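PDB 6IUY: glycerol-3-phosphate dehydrogenase [NAD(+)] from Dunaliella salina, which probably interconverts sn-glycerol 3-phosphate and dihydroxyacetone phosphate with NAD(+) as cofactor, in a chain that also carries a haloacid dehalogenase-like domain. Local coordinates for residues N307-I312 against V331-D336; T270-V275 against I325-N330. One frame throughout, in Å; residues are numbered along the deposited sequence.

Interaction 1 of 2, residues N307-I312 against V331-D336; sequences NLIEYI and VKATSD
Ile309 and Ile312, one helical turn apart, hold CG1 beside the backbone N (chi1 -73° and -68°), which puts CG2 anti to it and lays these methyls on Ala333 of the facing strand. The Ile312 methyl makes the closer side-chain contact, CG2 lying 3.7 Å from Ala333 CB. Ile309 CG2 instead rests on the peptide that follows, 3.5 Å from Ala333 O, while its other branch turns to Ser335, CG1 standing 4.0 Å from Ser335 CB. The methyl of Ala333 thus meets two beta-branched side chains, the Ile312 one more closely, and helix and strand axes approach to 7.6 Å, almost antiparallel at 171°. No direct hydrogen bond joins the segments. At the start of the strand, a water bridges them, donating to Ile312 O (3.0 Å) and Val331 O (2.7 Å). Ser335 OG is hydrogen-bonded to Arg306 NH1, just before the helix. At the end of the strand, Thr334 OG1 accepts from Asp336 N at 3.0 Å in an ST turn, and Asp336 caps the next helix at its N-cap. Helix 307-315 here packs on edge strand 331-334, which pairs with strand 293-297, as in a beta-alpha-beta crossover unit of the Rossmann-type NAD-binding domain.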
ATOM      1  N   ASN A 307      23.417  37.817 -11.284  1.00 44.02           N
ATOM      2  CA  ASN A 307      24.539  37.318 -10.505  1.00 43.99           C
ATOM      3  C   ASN A 307      24.364  35.861 -10.041  1.00 39.87           C
ATOM      4  O   ASN A 307      25.332  35.118  -9.879  1.00 43.13           O
ATOM      5  CB  ASN A 307      24.747  38.250  -9.316  1.00 47.47           C
ATOM      6  CG  ASN A 307      25.063  39.681  -9.754  1.00 45.82           C
ATOM      7  OD1 ASN A 307      26.217  40.005  -9.988  1.00 46.63           O
ATOM      8  ND2 ASN A 307      24.035  40.532  -9.867  1.00 41.28           N
ATOM      9  N   LEU A 308      23.122  35.444  -9.869  1.00 40.54           N
ATOM     10  CA  LEU A 308      22.828  34.071  -9.438  1.00 42.43           C
ATOM     11  C   LEU A 308      23.280  33.071 -10.475  1.00 40.13           C
ATOM     12  O   LEU A 308      23.995  32.105 -10.165  1.00 39.03           O
ATOM     13  CB  LEU A 308      21.335  33.895  -9.192  1.00 36.74           C
ATOM     14  CG  LEU A 308      20.847  32.531  -8.713  1.00 42.14           C
ATOM     15  CD1 LEU A 308      21.651  32.079  -7.502  1.00 36.62           C
ATOM     16  CD2 LEU A 308      19.368  32.636  -8.362  1.00 36.42           C
ATOM     17  N   ILE A 309      22.824  33.311 -11.707  1.00 44.45           N
ATOM     18  CA  ILE A 309      23.124  32.467 -12.858  1.00 42.08           C
ATOM     19  C   ILE A 309      24.634  32.358 -13.005  1.00 42.76           C
ATOM     20  O   ILE A 309      25.169  31.254 -13.142  1.00 42.98           O
ATOM     21  CB  ILE A 309      22.474  33.037 -14.132  1.00 45.81           C
ATOM     22  CG1 ILE A 309      20.962  32.806 -14.102  1.00 45.06           C
ATOM     23  CG2 ILE A 309      23.079  32.432 -15.381  1.00 47.54           C
ATOM     24  CD1 ILE A 309      20.191  33.740 -13.154  1.00 48.49           C
ATOM     25  N   GLU A 310      25.324  33.498 -12.915  1.00 42.14           N
ATOM     26  CA  GLU A 310      26.781  33.546 -13.080  1.00 43.21           C
ATOM     27  C   GLU A 310      27.505  32.829 -11.952  1.00 39.32           C
ATOM     28  O   GLU A 310      28.578  32.257 -12.141  1.00 41.56           O
ATOM     29  CB  GLU A 310      27.256  35.002 -13.169  1.00 45.37           C
ATOM     30  CG  GLU A 310      26.588  35.797 -14.318  1.00 52.72           C
ATOM     31  CD  GLU A 310      26.962  37.288 -14.346  1.00 56.92           C
ATOM     32  OE1 GLU A 310      27.802  37.721 -13.538  1.00 57.80           O
ATOM     33  OE2 GLU A 310      26.411  38.030 -15.186  1.00 61.74           O
ATOM     34  N   TYR A 311      26.915  32.847 -10.765  1.00 43.96           N
ATOM     35  CA  TYR A 311      27.528  32.156  -9.636  1.00 39.34           C
ATOM     36  C   TYR A 311      27.399  30.649  -9.892  1.00 39.40           C
ATOM     37  O   TYR A 311      28.351  29.884  -9.720  1.00 40.91           O
ATOM     38  CB  TYR A 311      26.865  32.581  -8.314  1.00 44.16           C
ATOM     39  CG  TYR A 311      27.478  31.927  -7.081  1.00 45.21           C
ATOM     40  CD1 TYR A 311      28.382  32.618  -6.264  1.00 47.44           C
ATOM     41  CD2 TYR A 311      27.161  30.622  -6.745  1.00 37.88           C
ATOM     42  CE1 TYR A 311      28.939  32.017  -5.146  1.00 46.37           C
ATOM     43  CE2 TYR A 311      27.707  30.020  -5.640  1.00 43.73           C
ATOM     44  CZ  TYR A 311      28.598  30.710  -4.843  1.00 47.97           C
ATOM     45  OH  TYR A 311      29.122  30.072  -3.737  1.00 51.98           O
ATOM     46  N   ILE A 312      26.224  30.231 -10.354  1.00 40.29           N
ATOM     47  CA  ILE A 312      25.986  28.810 -10.595  1.00 37.93           C
ATOM     48  C   ILE A 312      26.947  28.270 -11.635  1.00 43.26           C
ATOM     49  O   ILE A 312      27.533  27.213 -11.433  1.00 41.15           O
ATOM     50  CB  ILE A 312      24.548  28.550 -11.029  1.00 42.02           C
ATOM     51  CG1 ILE A 312      23.606  28.835  -9.850  1.00 39.55           C
ATOM     52  CG2 ILE A 312      24.384  27.119 -11.501  1.00 35.19           C
ATOM     53  CD1 ILE A 312      22.165  28.972 -10.234  1.00 36.92           C
ATOM     54  N   VAL A 331      26.886  21.225 -15.636  1.00 41.08           N
ATOM     55  CA  VAL A 331      25.576  21.841 -15.484  1.00 41.04           C
ATOM     56  C   VAL A 331      25.677  23.289 -15.928  1.00 44.16           C
ATOM     57  O   VAL A 331      26.565  24.005 -15.483  1.00 45.90           O
ATOM     58  CB  VAL A 331      25.072  21.753 -14.011  1.00 42.06           C
ATOM     59  CG1 VAL A 331      23.875  22.667 -13.777  1.00 37.28           C
ATOM     60  CG2 VAL A 331      24.731  20.319 -13.658  1.00 33.68           C
ATOM     61  N   LYS A 332      24.788  23.722 -16.815  1.00 40.44           N
ATOM     62  CA  LYS A 332      24.907  25.061 -17.369  1.00 44.62           C
ATOM     63  C   LYS A 332      23.614  25.810 -17.170  1.00 40.71           C
ATOM     64  O   LYS A 332      22.575  25.411 -17.678  1.00 38.29           O
ATOM     65  CB  LYS A 332      25.278  25.014 -18.860  1.00 50.81           C
ATOM     66  CG  LYS A 332      25.886  26.329 -19.394  1.00 53.15           C
ATOM     67  CD  LYS A 332      27.012  26.816 -18.457  1.00 60.41           C
ATOM     68  CE  LYS A 332      28.148  27.526 -19.184  1.00 62.01           C
ATOM     69  NZ  LYS A 332      29.416  26.725 -19.150  1.00 71.54           N
ATOM     70  N   ALA A 333      23.694  26.909 -16.433  1.00 39.12           N
ATOM     71  CA  ALA A 333      22.523  27.662 -16.033  1.00 39.73           C
ATOM     72  C   ALA A 333      22.250  28.812 -16.970  1.00 42.87           C
ATOM     73  O   ALA A 333      23.173  29.524 -17.358  1.00 43.23           O
ATOM     74  CB  ALA A 333      22.720  28.201 -14.626  1.00 38.63           C
ATOM     75  N   THR A 334      20.983  29.037 -17.278  1.00 38.97           N
ATOM     76  CA  THR A 334      20.599  30.243 -17.971  1.00 41.77           C
ATOM     77  C   THR A 334      19.235  30.711 -17.514  1.00 45.29           C
ATOM     78  O   THR A 334      18.389  29.905 -17.117  1.00 43.21           O
ATOM     79  CB  THR A 334      20.568  30.048 -19.494  1.00 49.43           C
ATOM     80  OG1 THR A 334      19.785  31.099 -20.071  1.00 50.89           O
ATOM     81  CG2 THR A 334      19.934  28.709 -19.855  1.00 46.50           C
ATOM     82  N   SER A 335      19.015  32.016 -17.601  1.00 44.04           N
ATOM     83  CA  SER A 335      17.785  32.635 -17.131  1.00 43.11           C
ATOM     84  C   SER A 335      16.760  32.782 -18.222  1.00 39.92           C
ATOM     85  O   SER A 335      15.648  33.233 -17.955  1.00 42.89           O
ATOM     86  CB  SER A 335      18.064  34.015 -16.560  1.00 47.35           C
ATOM     87  OG  SER A 335      18.404  34.893 -17.620  1.00 52.82           O
ATOM     88  N   ASP A 336      17.116  32.437 -19.456  1.00 40.53           N
ATOM     89  CA  ASP A 336      16.138  32.564 -20.538  1.00 43.30           C
ATOM     90  C   ASP A 336      15.457  31.233 -20.795  1.00 40.37           C
ATOM     91  O   ASP A 336      16.110  30.259 -21.143  1.00 39.93           O
ATOM     92  CB  ASP A 336      16.788  33.068 -21.831  1.00 48.78           C
ATOM     93  CG  ASP A 336      15.764  33.533 -22.829  1.00 47.17           C
ATOM     94  OD1 ASP A 336      15.455  34.739 -22.838  1.00 66.81           O
ATOM     95  OD2 ASP A 336      15.236  32.696 -23.581  1.00 50.73           O
TER
HETATM   96  O   HOH W   1      27.355  24.565 -12.923  1.00 53.48           O

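Interaction 2 of 2, residues T270-V275 against I325-N330; sequences TAVRMV and IDLGEN
The guanidinium of Arg273 meets Asp326 O at its edge, the oxygen lying close to its plane, while Ile325 CG2 approaches it obliquely. NE uses its single N-H for the one direct hydrogen bond of the contact, NE to Asp326 O at 2.9 Å, moderately bent at 156°; seen from the acceptor, NE is tilted 33° from the carbonyl plane. CG stands anti to the Arg273 backbone N (chi1 172°) and the chain runs extended to NE, carrying the head out from the helix to the loop. On the way CD packs 3.7 Å from Ile325 CG2, the two side chains crossing at about a right angle. Water extends the grip: one molecule accepts from Arg273 NH2 and donates to Asp326 OD2, each 3.2 Å away, and another donates to Arg273 O at 2.7 Å while weakly accepting from Gly328 N. A leucine in place of Arg273 would probably leave Asp326 O without its NE donor and Glu419, the salt-bridge partner of NH1, without its positive mate. Deeper in, the contact is apolar but looser, with Leu327 CD1 4.4 Å from Val272 CG1 and Leu327 CD2 4.3 Å from Arg273 CB. Helix 266-282, which starts at the NAD-binding residues Ala266, Trp267 and Ala268, thereby holds the loop leading from helix 307-315 into strand 331-334. Leu327 and Val272 both reach strand 293-297, on Met296 and Val294 respectively, while Thr270 and Met274 pack against helix 413-416.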
ATOM      1  N   THR A 270      18.852  19.266  -6.824  1.00 35.55           N
ATOM      2  CA  THR A 270      19.487  18.018  -6.420  1.00 36.42           C
ATOM      3  C   THR A 270      19.123  17.018  -7.508  1.00 35.79           C
ATOM      4  O   THR A 270      19.915  16.154  -7.832  1.00 35.71           O
ATOM      5  CB  THR A 270      19.118  17.515  -4.973  1.00 41.58           C
ATOM      6  OG1 THR A 270      18.397  16.273  -5.020  1.00 41.40           O
ATOM      7  CG2 THR A 270      18.385  18.559  -4.148  1.00 28.16           C
ATOM      8  N   ALA A 271      17.970  17.202  -8.143  1.00 32.54           N
ATOM      9  CA  ALA A 271      17.639  16.401  -9.300  1.00 36.06           C
ATOM     10  C   ALA A 271      18.665  16.598 -10.448  1.00 44.48           C
ATOM     11  O   ALA A 271      19.233  15.621 -10.977  1.00 36.70           O
ATOM     12  CB  ALA A 271      16.214  16.731  -9.767  1.00 35.44           C
ATOM     13  N   VAL A 272      18.918  17.849 -10.841  1.00 41.03           N
ATOM     14  CA  VAL A 272      19.859  18.100 -11.949  1.00 37.38           C
ATOM     15  C   VAL A 272      21.232  17.562 -11.610  1.00 37.19           C
ATOM     16  O   VAL A 272      21.997  17.192 -12.496  1.00 41.28           O
ATOM     17  CB  VAL A 272      19.969  19.604 -12.303  1.00 37.15           C
ATOM     18  CG1 VAL A 272      21.043  20.261 -11.477  1.00 37.72           C
ATOM     19  CG2 VAL A 272      20.300  19.768 -13.773  1.00 41.19           C
ATOM     20  N   ARG A 273      21.553  17.500 -10.320  1.00 38.99           N
ATOM     21  CA  ARG A 273      22.851  16.987  -9.884  1.00 32.65           C
ATOM     22  C   ARG A 273      22.985  15.493 -10.169  1.00 41.73           C
ATOM     23  O   ARG A 273      24.071  15.006 -10.547  1.00 36.78           O
ATOM     24  CB  ARG A 273      23.048  17.248  -8.394  1.00 40.39           C
ATOM     25  CG  ARG A 273      24.281  16.578  -7.817  1.00 39.88           C
ATOM     26  CD  ARG A 273      24.504  16.878  -6.344  1.00 34.79           C
ATOM     27  NE  ARG A 273      25.902  16.599  -5.985  1.00 38.34           N
ATOM     28  CZ  ARG A 273      26.339  15.448  -5.471  1.00 40.27           C
ATOM     29  NH1 ARG A 273      25.492  14.456  -5.231  1.00 38.73           N
ATOM     30  NH2 ARG A 273      27.626  15.288  -5.188  1.00 39.01           N
ATOM     31  N   MET A 274      21.888  14.759  -9.960  1.00 38.21           N
ATOM     32  CA  MET A 274      21.858  13.321 -10.218  1.00 43.42           C
ATOM     33  C   MET A 274      21.832  13.054 -11.717  1.00 38.78           C
ATOM     34  O   MET A 274      22.543  12.202 -12.219  1.00 42.07           O
ATOM     35  CB  MET A 274      20.642  12.668  -9.563  1.00 38.57           C
ATOM     36  CG  MET A 274      20.549  12.853  -8.040  1.00 40.74           C
ATOM     37  SD  MET A 274      19.301  11.708  -7.375  1.00 38.88           S
ATOM     38  CE  MET A 274      17.762  12.545  -7.707  1.00 32.77           C
ATOM     39  N   VAL A 275      20.973  13.788 -12.406  1.00 32.86           N
ATOM     40  CA  VAL A 275      20.858  13.753 -13.858  1.00 40.42           C
ATOM     41  C   VAL A 275      22.183  14.099 -14.546  1.00 44.35           C
ATOM     42  O   VAL A 275      22.608  13.443 -15.512  1.00 43.72           O
ATOM     43  CB  VAL A 275      19.760  14.710 -14.272  1.00 43.14           C
ATOM     44  CG1 VAL A 275      19.968  15.245 -15.668  1.00 41.88           C
ATOM     45  CG2 VAL A 275      18.407  14.032 -14.064  1.00 36.61           C
ATOM     46  N   ILE A 325      26.173  22.393  -1.838  1.00 39.95           N
ATOM     47  CA  ILE A 325      26.114  21.229  -2.712  1.00 42.39           C
ATOM     48  C   ILE A 325      26.683  21.536  -4.105  1.00 43.48           C
ATOM     49  O   ILE A 325      26.288  22.505  -4.777  1.00 37.85           O
ATOM     50  CB  ILE A 325      24.662  20.696  -2.876  1.00 43.84           C
ATOM     51  CG1 ILE A 325      24.010  20.427  -1.516  1.00 41.53           C
ATOM     52  CG2 ILE A 325      24.662  19.407  -3.716  1.00 40.31           C
ATOM     53  CD1 ILE A 325      24.714  19.333  -0.719  1.00 44.59           C
ATOM     54  N   ASP A 326      27.620  20.699  -4.517  1.00 43.92           N
ATOM     55  CA  ASP A 326      28.247  20.814  -5.818  1.00 46.39           C
ATOM     56  C   ASP A 326      27.371  20.164  -6.880  1.00 44.00           C
ATOM     57  O   ASP A 326      27.274  18.945  -6.932  1.00 43.21           O
ATOM     58  CB  ASP A 326      29.634  20.158  -5.793  1.00 48.12           C
ATOM     59  CG  ASP A 326      30.421  20.384  -7.091  1.00 54.97           C
ATOM     60  OD1 ASP A 326      31.323  21.261  -7.114  1.00 60.75           O
ATOM     61  OD2 ASP A 326      30.151  19.681  -8.084  1.00 52.54           O
ATOM     62  N   LEU A 327      26.700  20.973  -7.698  1.00 45.03           N
ATOM     63  CA  LEU A 327      26.078  20.453  -8.912  1.00 45.54           C
ATOM     64  C   LEU A 327      27.307  20.208  -9.746  1.00 50.20           C
ATOM     65  O   LEU A 327      28.270  20.975  -9.620  1.00 62.19           O
ATOM     66  CB  LEU A 327      25.112  21.453  -9.554  1.00 42.34           C
ATOM     67  CG  LEU A 327      24.329  22.305  -8.558  1.00 43.33           C
ATOM     68  CD1 LEU A 327      23.374  23.206  -9.280  1.00 41.06           C
ATOM     69  CD2 LEU A 327      23.559  21.422  -7.585  1.00 43.15           C
ATOM     70  N   GLY A 328      27.358  19.159 -10.547  1.00 45.34           N
ATOM     71  CA  GLY A 328      28.630  18.872 -11.218  1.00 43.92           C
ATOM     72  C   GLY A 328      29.190  19.972 -12.142  1.00 49.11           C
ATOM     73  O   GLY A 328      28.632  21.073 -12.294  1.00 41.16           O
ATOM     74  N   GLU A 329      30.302  19.673 -12.793  1.00 49.39           N
ATOM     75  CA  GLU A 329      30.877  20.643 -13.718  1.00 51.58           C
ATOM     76  C   GLU A 329      30.192  20.684 -15.085  1.00 50.30           C
ATOM     77  O   GLU A 329      30.530  21.527 -15.910  1.00 50.47           O
ATOM     78  CB  GLU A 329      32.366  20.370 -13.888  1.00 54.00           C
ATOM     79  CG  GLU A 329      33.111  20.452 -12.558  1.00 58.87           C
ATOM     80  CD  GLU A 329      34.589  20.261 -12.712  1.00 68.50           C
ATOM     81  OE1 GLU A 329      35.074  20.349 -13.863  1.00 78.03           O
ATOM     82  OE2 GLU A 329      35.264  20.018 -11.685  1.00 81.71           O
ATOM     83  N   ASN A 330      29.230  19.791 -15.324  1.00 41.25           N
ATOM     84  CA  ASN A 330      28.549  19.757 -16.616  1.00 37.39           C
ATOM     85  C   ASN A 330      27.129  20.305 -16.564  1.00 42.06           C
ATOM     86  O   ASN A 330      26.276  19.930 -17.365  1.00 44.77           O
ATOM     87  CB  ASN A 330      28.548  18.325 -17.192  1.00 42.01           C
ATOM     88  CG  ASN A 330      27.954  17.277 -16.239  1.00 45.12           C
ATOM     89  OD1 ASN A 330      28.300  17.204 -15.062  1.00 42.16           O
ATOM     90  ND2 ASN A 330      27.076  16.443 -16.769  1.00 39.98           N
TER
HETATM   91  O   HOH W   2      26.518  16.040 -10.958  1.00 43.13           O
HETATM   92  O   HOH W   3      29.832  16.701  -7.036  1.00 63.54           O

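How the interactions relate
Both contacts lie in the NAD-binding part of the dehydrogenase, their centres 13 Å apart. Their segments alternate along the chain: 270-275, 307-312, 325-330, then 331-336, so the loop of interaction 2 runs straight into the strand of interaction 1. They meet where Val331 CG2 packs 4.3 Å from Val272 CG1. Strand 293-297 is common ground, since side chains from both contacts rest on it. Helix 266-282 and helix 307-315 hold successive pieces of one connection, the first gripping the loop and the second the edge strand of the sheet. Neither contact touches bound NAD, which lies about 8 Å from the side chain of Ile312 and about 10 Å from that of Val272.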